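Local coordinates for protein haloacid dehalogenase-like hydrolase (PDB 2RBK) that is probably a magnesium-dependent phosphatase of the haloacid dehalogenase superfamily, and can hold a vanadate group beside magnesium in a trigonal-bipyramidal arrangement like that of phosphoryl transfer, at residues A[162-174]-A[178-190]. Residues are numbered along the deposited sequence; the frame is centred on the assembly and turned at random. Where two conformers were deposited one is given.
Sequences VLPSIPTCEIGRW and FADVTAKGDTKQK. With VN4 (oxido(dioxo)vanadium), chain C.
The indole of W174 lies between F178 and the bound vanadate. On one face the edge of F178 stands upright in a T-shaped pair, with F178 CZ 3.5 Å from W174 CZ2 and the planes at 86°. Over the opposite face sit vanadate O3 and the water that binds the vanadium. At the indole edge, W174 NE1 donates a weak, bent bond to D180 OD2 (2.9 Å). T151 and N69 also hold this carboxylate. Replacing W174 by an alanine is likely to leave the F178 edge without a ring to meet, D180 OD2 without the indole N-H, and the vanadate without one wall. The R173 guanidinium rests one face on A179 CB, while its NH2 forms a salt bridge with E159 and its NH1 hydrogen-bonds to I154 O.

The contact belongs to an antiparallel beta hairpin of strands 170-172 and 180-182. E170 with T182 and G172 with D180 are its hydrogen-bonded pairs; D180 N meets G172 O at 2.9 Å. Between them, I171 and V181 form a non-hydrogen-bonded pair. Strand 180-182 runs beside strand 149-152.

The E170 side chain is bent at chi2 (-55°), which brings its carboxylate to the type II turn 183-186. There G185 N donates to E170 OE2 at 2.7 Å, on the anti side. Two waters link this oxygen to K184 NZ, one of them only weakly. T182 OG1 donates to D186 O (2.8 Å). In helix 188-199, K188 NZ donates to vanadate O3 at 3.1 Å and pairs with D215.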
ATOM      1  N   VAL A 162     -19.327  -5.586  -9.589  1.00 23.60           N
ATOM      2  CA  VAL A 162     -19.375  -4.130  -9.481  1.00 21.33           C
ATOM      3  C   VAL A 162     -18.460  -3.442 -10.474  1.00 20.28           C
ATOM      4  O   VAL A 162     -18.619  -2.238 -10.673  1.00 22.87           O
ATOM      5  CB  VAL A 162     -19.029  -3.670  -8.062  1.00 22.07           C
ATOM      6  CG1 VAL A 162     -17.551  -3.792  -7.784  1.00 21.57           C
ATOM      7  CG2 VAL A 162     -19.400  -2.201  -7.819  1.00 22.75           C
ATOM      8  N   LEU A 163     -17.539  -4.167 -11.061  1.00 19.06           N
ATOM      9  CA  LEU A 163     -16.586  -3.525 -11.977  0.64 18.77           C
ATOM     10  C   LEU A 163     -17.211  -2.636 -13.050  1.00 20.78           C
ATOM     11  O   LEU A 163     -16.693  -1.558 -13.345  1.00 20.10           O
ATOM     12  CB  LEU A 163     -15.739  -4.621 -12.605  0.64 19.41           C
ATOM     13  CG  LEU A 163     -14.673  -4.300 -13.628  0.64 21.35           C
ATOM     14  CD1 LEU A 163     -13.770  -3.217 -13.094  0.64 23.69           C
ATOM     15  CD2 LEU A 163     -13.787  -5.506 -13.959  0.64 24.54           C
ATOM     16  N   PRO A 164     -18.298  -2.997 -13.717  1.00 24.32           N
ATOM     17  CA  PRO A 164     -18.875  -2.133 -14.751  1.00 27.68           C
ATOM     18  C   PRO A 164     -19.323  -0.807 -14.193  1.00 26.40           C
ATOM     19  O   PRO A 164     -19.404   0.131 -14.986  1.00 28.17           O
ATOM     20  CB  PRO A 164     -20.129  -2.883 -15.235  1.00 33.54           C
ATOM     21  CG  PRO A 164     -19.672  -4.287 -15.006  1.00 32.19           C
ATOM     22  CD  PRO A 164     -19.044  -4.238 -13.631  1.00 29.14           C
ATOM     23  N   SER A 165     -19.588  -0.735 -12.885  1.00 23.72           N
ATOM     24  CA  SER A 165     -19.939   0.595 -12.376  0.56 24.12           C
ATOM     25  C   SER A 165     -18.793   1.382 -11.761  1.00 21.25           C
ATOM     26  O   SER A 165     -19.010   2.520 -11.352  1.00 19.96           O
ATOM     27  CB  SER A 165     -21.070   0.470 -11.347  0.56 25.17           C
ATOM     28  OG  SER A 165     -22.078  -0.386 -11.879  0.56 27.02           O
ATOM     29  N   ILE A 166     -17.554   0.880 -11.784  1.00 19.72           N
ATOM     30  CA  ILE A 166     -16.345   1.666 -11.437  1.00 18.63           C
ATOM     31  C   ILE A 166     -15.396   1.641 -12.644  1.00 17.14           C
ATOM     32  O   ILE A 166     -14.254   1.170 -12.520  1.00 19.65           O
ATOM     33  CB  ILE A 166     -15.671   1.235 -10.096  1.00 19.89           C
ATOM     34  CG1 ILE A 166     -15.360  -0.234 -10.020  1.00 17.76           C
ATOM     35  CG2 ILE A 166     -16.593   1.657  -8.930  1.00 23.71           C
ATOM     36  CD1 ILE A 166     -14.318  -0.696  -8.949  1.00 19.43           C
ATOM     37  N   PRO A 167     -15.840   2.143 -13.812  1.00 15.45           N
ATOM     38  CA  PRO A 167     -15.134   1.898 -15.044  1.00 15.74           C
ATOM     39  C   PRO A 167     -13.792   2.553 -15.236  1.00 14.16           C
ATOM     40  O   PRO A 167     -13.080   2.127 -16.170  1.00 17.67           O
ATOM     41  CB  PRO A 167     -16.065   2.437 -16.118  1.00 18.24           C
ATOM     42  CG  PRO A 167     -16.783   3.547 -15.399  1.00 18.28           C
ATOM     43  CD  PRO A 167     -17.079   2.909 -14.061  1.00 16.35           C
ATOM     44  N   THR A 168     -13.432   3.491 -14.411  1.00 12.14           N
ATOM     45  CA  THR A 168     -12.140   4.146 -14.587  1.00 12.20           C
ATOM     46  C   THR A 168     -11.195   3.919 -13.425  1.00 12.60           C
ATOM     47  O   THR A 168     -10.053   4.301 -13.500  1.00 19.70           O
ATOM     48  CB  THR A 168     -12.259   5.663 -14.888  1.00 12.74           C
ATOM     49  OG1 THR A 168     -12.701   6.356 -13.752  1.00 13.61           O
ATOM     50  CG2 THR A 168     -13.135   5.952 -16.114  1.00 13.54           C
ATOM     51  N   CYS A 169     -11.612   3.300 -12.360  1.00 11.37           N
ATOM     52  CA  CYS A 169     -10.790   3.131 -11.166  1.00 10.77           C
ATOM     53  C   CYS A 169      -9.814   1.968 -11.318  1.00 10.76           C
ATOM     54  O   CYS A 169     -10.040   0.985 -12.017  1.00 14.03           O
ATOM     55  CB  CYS A 169     -11.625   2.910  -9.934  1.00 11.70           C
ATOM     56  SG  CYS A 169     -12.597   4.266  -9.368  1.00 14.62           S
ATOM     57  N   GLU A 170      -8.742   2.058 -10.558  1.00 10.21           N
ATOM     58  CA  GLU A 170      -7.834   0.969 -10.307  1.00 10.68           C
ATOM     59  C   GLU A 170      -8.292   0.200  -9.100  1.00 10.65           C
ATOM     60  O   GLU A 170      -8.847   0.772  -8.146  1.00 12.18           O
ATOM     61  CB  GLU A 170      -6.450   1.516 -10.003  1.00 11.80           C
ATOM     62  CG  GLU A 170      -5.869   2.367 -11.100  1.00 13.08           C
ATOM     63  CD  GLU A 170      -5.773   1.780 -12.486  1.00 15.31           C
ATOM     64  OE1 GLU A 170      -5.624   0.563 -12.626  1.00 18.53           O
ATOM     65  OE2 GLU A 170      -5.844   2.578 -13.470  1.00 16.80           O
ATOM     66  N   ILE A 171      -8.080  -1.105  -9.092  1.00 12.45           N
ATOM     67  CA  ILE A 171      -8.459  -1.967  -8.016  0.62 13.06           C
ATOM     68  C   ILE A 171      -7.297  -2.868  -7.696  1.00 15.39           C
ATOM     69  O   ILE A 171      -6.790  -3.532  -8.618  1.00 22.25           O
ATOM     70  CB  ILE A 171      -9.712  -2.811  -8.313  0.62 16.92           C
ATOM     71  CG1 ILE A 171     -10.864  -2.018  -8.917  0.62 19.24           C
ATOM     72  CG2 ILE A 171     -10.061  -3.504  -7.008  0.62 21.14           C
ATOM     73  CD1 ILE A 171     -11.741  -2.922  -9.755  0.62 25.91           C
ATOM     74  N   GLY A 172      -6.840  -2.867  -6.428  1.00 17.43           N
ATOM     75  CA  GLY A 172      -5.748  -3.742  -6.043  1.00 22.35           C
ATOM     76  C   GLY A 172      -5.996  -4.458  -4.742  1.00 15.12           C
ATOM     77  O   GLY A 172      -6.737  -3.919  -3.919  1.00 15.57           O
ATOM     78  N   ARG A 173      -5.363  -5.559  -4.485  1.00 16.35           N
ATOM     79  CA  ARG A 173      -5.430  -6.181  -3.121  1.00 16.22           C
ATOM     80  C   ARG A 173      -4.028  -6.455  -2.514  1.00 17.56           C
ATOM     81  O   ARG A 173      -3.082  -6.888  -3.163  1.00 17.48           O
ATOM     82  CB  ARG A 173      -6.146  -7.503  -3.081  1.00 17.99           C
ATOM     83  CG  ARG A 173      -7.495  -7.616  -3.686  1.00 22.31           C
ATOM     84  CD  ARG A 173      -8.305  -8.908  -3.558  1.00 25.63           C
ATOM     85  NE  ARG A 173      -9.590  -8.649  -4.244  1.00 23.17           N
ATOM     86  CZ  ARG A 173     -10.734  -8.666  -3.675  1.00 16.96           C
ATOM     87  NH1 ARG A 173     -10.834  -9.033  -2.398  1.00 19.64           N
ATOM     88  NH2 ARG A 173     -11.860  -8.364  -4.327  1.00 18.91           N
ATOM     89  N   TRP A 174      -3.912  -6.201  -1.176  1.00 17.43           N
ATOM     90  CA  TRP A 174      -2.841  -6.609  -0.330  1.00 17.10           C
ATOM     91  C   TRP A 174      -3.150  -7.629   0.739  1.00 18.78           C
ATOM     92  O   TRP A 174      -2.322  -8.138   1.403  1.00 19.51           O
ATOM     93  CB  TRP A 174      -2.150  -5.400   0.315  1.00 16.43           C
ATOM     94  CG  TRP A 174      -2.964  -4.414   1.086  1.00 16.69           C
ATOM     95  CD1 TRP A 174      -3.681  -3.335   0.578  1.00 16.67           C
ATOM     96  CD2 TRP A 174      -3.154  -4.363   2.510  1.00 16.46           C
ATOM     97  NE1 TRP A 174      -4.274  -2.652   1.556  1.00 15.86           N
ATOM     98  CE2 TRP A 174      -3.974  -3.223   2.760  1.00 16.72           C
ATOM     99  CE3 TRP A 174      -2.716  -5.111   3.584  1.00 16.68           C
ATOM    100  CZ2 TRP A 174      -4.386  -2.812   4.031  1.00 20.26           C
ATOM    101  CZ3 TRP A 174      -3.102  -4.725   4.853  1.00 19.10           C
ATOM    102  CH2 TRP A 174      -3.899  -3.616   5.051  1.00 20.82           C
ATOM    103  N   PHE A 178     -10.544  -7.983   1.066  1.00 22.43           N
ATOM    104  CA  PHE A 178     -10.974  -6.652   0.644  1.00 18.40           C
ATOM    105  C   PHE A 178     -10.067  -6.158  -0.453  1.00 16.66           C
ATOM    106  O   PHE A 178      -9.022  -6.746  -0.681  1.00 20.05           O
ATOM    107  CB  PHE A 178     -10.896  -5.733   1.839  1.00 16.60           C
ATOM    108  CG  PHE A 178      -9.518  -5.547   2.489  1.00 20.17           C
ATOM    109  CD1 PHE A 178      -8.677  -4.543   2.045  1.00 18.39           C
ATOM    110  CD2 PHE A 178      -9.073  -6.358   3.557  1.00 23.37           C
ATOM    111  CE1 PHE A 178      -7.436  -4.352   2.648  1.00 21.48           C
ATOM    112  CE2 PHE A 178      -7.833  -6.170   4.168  1.00 24.90           C
ATOM    113  CZ  PHE A 178      -7.024  -5.150   3.695  1.00 24.41           C
ATOM    114  N   ALA A 179     -10.463  -5.072  -1.088  1.00 13.71           N
ATOM    115  CA  ALA A 179      -9.681  -4.460  -2.155  1.00 12.73           C
ATOM    116  C   ALA A 179      -9.614  -2.955  -1.908  1.00 11.36           C
ATOM    117  O   ALA A 179     -10.512  -2.400  -1.292  1.00 13.49           O
ATOM    118  CB  ALA A 179     -10.295  -4.760  -3.524  1.00 15.46           C
ATOM    119  N   ASP A 180      -8.611  -2.302  -2.492  1.00 11.82           N
ATOM    120  CA  ASP A 180      -8.487  -0.864  -2.496  1.00 10.19           C
ATOM    121  C   ASP A 180      -8.786  -0.331  -3.890  1.00  9.74           C
ATOM    122  O   ASP A 180      -8.220  -0.827  -4.873  1.00 12.19           O
ATOM    123  CB  ASP A 180      -7.069  -0.430  -2.122  1.00 11.05           C
ATOM    124  CG  ASP A 180      -6.656  -0.719  -0.693  1.00 11.88           C
ATOM    125  OD1 ASP A 180      -7.504  -0.676   0.228  1.00 13.89           O
ATOM    126  OD2 ASP A 180      -5.408  -0.946  -0.540  1.00 13.84           O
ATOM    127  N   VAL A 181      -9.612   0.687  -3.958  1.00  9.47           N
ATOM    128  CA  VAL A 181     -10.073   1.301  -5.188  1.00  9.31           C
ATOM    129  C   VAL A 181      -9.591   2.751  -5.180  1.00  8.49           C
ATOM    130  O   VAL A 181      -9.855   3.493  -4.231  1.00  9.38           O
ATOM    131  CB  VAL A 181     -11.587   1.218  -5.283  1.00 10.48           C
ATOM    132  CG1 VAL A 181     -12.060   1.818  -6.619  1.00 12.23           C
ATOM    133  CG2 VAL A 181     -12.063  -0.216  -5.183  1.00 13.32           C
ATOM    134  N   THR A 182      -8.905   3.153  -6.275  1.00  8.98           N
ATOM    135  CA  THR A 182      -8.368   4.483  -6.460  1.00  8.77           C
ATOM    136  C   THR A 182      -8.657   4.930  -7.880  1.00  8.81           C
ATOM    137  O   THR A 182      -9.099   4.159  -8.732  1.00  9.59           O
ATOM    138  CB  THR A 182      -6.855   4.497  -6.170  1.00  9.22           C
ATOM    139  OG1 THR A 182      -6.261   3.456  -6.960  1.00  9.97           O
ATOM    140  CG2 THR A 182      -6.545   4.340  -4.683  1.00  9.96           C
ATOM    141  N   ALA A 183      -8.404   6.220  -8.154  1.00  8.81           N
ATOM    142  CA  ALA A 183      -8.700   6.762  -9.464  1.00  9.08           C
ATOM    143  C   ALA A 183      -7.757   6.243 -10.538  1.00  9.68           C
ATOM    144  O   ALA A 183      -6.704   5.640 -10.286  1.00  9.94           O
ATOM    145  CB  ALA A 183      -8.638   8.292  -9.385  1.00 10.38           C
ATOM    146  N   LYS A 184      -8.134   6.497 -11.797  1.00 10.92           N
ATOM    147  CA  LYS A 184      -7.429   6.045 -12.981  1.00 11.40           C
ATOM    148  C   LYS A 184      -5.946   6.294 -12.897  1.00 10.08           C
ATOM    149  O   LYS A 184      -5.492   7.401 -12.718  1.00 11.20           O
ATOM    150  CB  LYS A 184      -7.987   6.791 -14.209  1.00 14.01           C
ATOM    151  CG  LYS A 184      -7.353   6.599 -15.554  1.00 17.14           C
ATOM    152  CD  LYS A 184      -7.909   5.280 -16.090  1.00 23.20           C
ATOM    153  CE  LYS A 184      -7.522   5.106 -17.545  1.00 24.58           C
ATOM    154  NZ  LYS A 184      -7.740   3.648 -17.839  1.00 27.33           N
ATOM    155  N   GLY A 185      -5.166   5.199 -13.087  1.00 10.77           N
ATOM    156  CA  GLY A 185      -3.738   5.293 -13.119  1.00 11.54           C
ATOM    157  C   GLY A 185      -3.059   5.303 -11.769  1.00 10.86           C
ATOM    158  O   GLY A 185      -1.833   5.180 -11.731  1.00 13.02           O
ATOM    159  N   ASP A 186      -3.790   5.405 -10.659  1.00 10.12           N
ATOM    160  CA  ASP A 186      -3.185   5.497  -9.341  1.00  9.87           C
ATOM    161  C   ASP A 186      -2.919   4.137  -8.766  1.00  9.59           C
ATOM    162  O   ASP A 186      -3.775   3.500  -8.166  1.00 11.81           O
ATOM    163  CB  ASP A 186      -4.069   6.344  -8.436  1.00 10.03           C
ATOM    164  CG  ASP A 186      -4.105   7.779  -8.979  1.00 11.19           C
ATOM    165  OD1 ASP A 186      -3.095   8.239  -9.549  1.00 12.46           O
ATOM    166  OD2 ASP A 186      -5.195   8.366  -8.885  1.00 12.60           O
ATOM    167  N   THR A 187      -1.696   3.663  -8.990  1.00 10.99           N
ATOM    168  CA  THR A 187      -1.121   2.468  -8.415  1.00 10.48           C
ATOM    169  C   THR A 187       0.236   2.813  -7.824  1.00 10.03           C
ATOM    170  O   THR A 187       0.728   3.941  -8.023  1.00 10.10           O
ATOM    171  CB  THR A 187      -0.924   1.285  -9.412  1.00 16.98           C
ATOM    172  OG1 THR A 187       0.151   1.585 -10.237  1.00 23.05           O
ATOM    173  CG2 THR A 187      -2.181   1.089 -10.259  1.00 20.64           C
ATOM    174  N   LYS A 188       0.864   1.878  -7.151  1.00  9.83           N
ATOM    175  CA  LYS A 188       2.178   2.218  -6.587  1.00  9.67           C
ATOM    176  C   LYS A 188       3.193   2.630  -7.641  1.00  9.23           C
ATOM    177  O   LYS A 188       4.146   3.351  -7.310  1.00 11.27           O
ATOM    178  CB  LYS A 188       2.666   1.077  -5.716  1.00  9.53           C
ATOM    179  CG  LYS A 188       1.851   0.843  -4.467  1.00 10.39           C
ATOM    180  CD  LYS A 188       2.305  -0.336  -3.686  1.00  9.66           C
ATOM    181  CE  LYS A 188       1.339  -0.658  -2.538  1.00 11.04           C
ATOM    182  NZ  LYS A 188       1.875  -1.683  -1.597  1.00 10.31           N
ATOM    183  N   GLN A 189       3.050   2.155  -8.863  1.00  9.47           N
ATOM    184  CA  GLN A 189       3.925   2.606  -9.965  1.00 10.18           C
ATOM    185  C   GLN A 189       3.877   4.103 -10.150  1.00  9.45           C
ATOM    186  O   GLN A 189       4.904   4.768 -10.385  1.00  9.28           O
ATOM    187  CB  GLN A 189       3.553   1.902 -11.286  1.00 13.79           C
ATOM    188  CG  GLN A 189       3.844   2.519 -12.600  1.00 14.68           C
ATOM    189  CD  GLN A 189       3.576   1.638 -13.780  1.00 15.49           C
ATOM    190  OE1 GLN A 189       3.091   0.511 -13.610  1.00 18.63           O
ATOM    191  NE2 GLN A 189       3.935   2.078 -14.999  1.00 22.52           N
ATOM    192  N   LYS A 190       2.655   4.693 -10.123  1.00  9.78           N
ATOM    193  CA  LYS A 190       2.495   6.157 -10.175  1.00  9.53           C
ATOM    194  C   LYS A 190       3.220   6.797  -9.031  1.00  9.05           C
ATOM    195  O   LYS A 190       3.868   7.844  -9.170  1.00  9.11           O
ATOM    196  CB  LYS A 190       0.992   6.508 -10.122  1.00 10.75           C
ATOM    197  CG  LYS A 190       0.648   7.987  -9.944  1.00 10.54           C
ATOM    198  CD  LYS A 190       1.125   8.852 -11.035  1.00 10.61           C
ATOM    199  CE  LYS A 190       0.391  10.216 -11.009  1.00 10.33           C
ATOM    200  NZ  LYS A 190       0.914  11.171 -12.035  1.00 11.08           N
TER
HETATM  201  V   VN4 C 601       0.899  -2.880   1.782  1.00 15.22           V
HETATM  202  O1  VN4 C 601       1.589  -1.951   2.977  1.00 18.50           O
HETATM  203  O2  VN4 C 601       0.766  -4.626   1.966  1.00 10.41           O
HETATM  204  O3  VN4 C 601      -0.312  -2.258   0.549  1.00 15.03           O
HETATM  205  O   HOH W   1     -10.766   7.607 -12.178  1.00 17.72           O
HETATM  206  O   HOH W   2      -5.133   2.222 -16.075  1.00 36.94           O
HETATM  207  O   HOH W   3      -8.207   2.002 -15.473  1.00 41.48           O
HETATM  208  O   HOH W   4      -4.659  -2.574  -2.637  1.00 26.94           O
HETATM  209  O   HOH W   5      -5.985   0.091   2.583  1.00 19.04           O
HETATM  210  O   HOH W   6      -6.438  -5.878  -0.210  1.00 31.15           O
HETATM  211  O   HOH W   7      -0.803  -2.486   2.991  1.00 19.13           O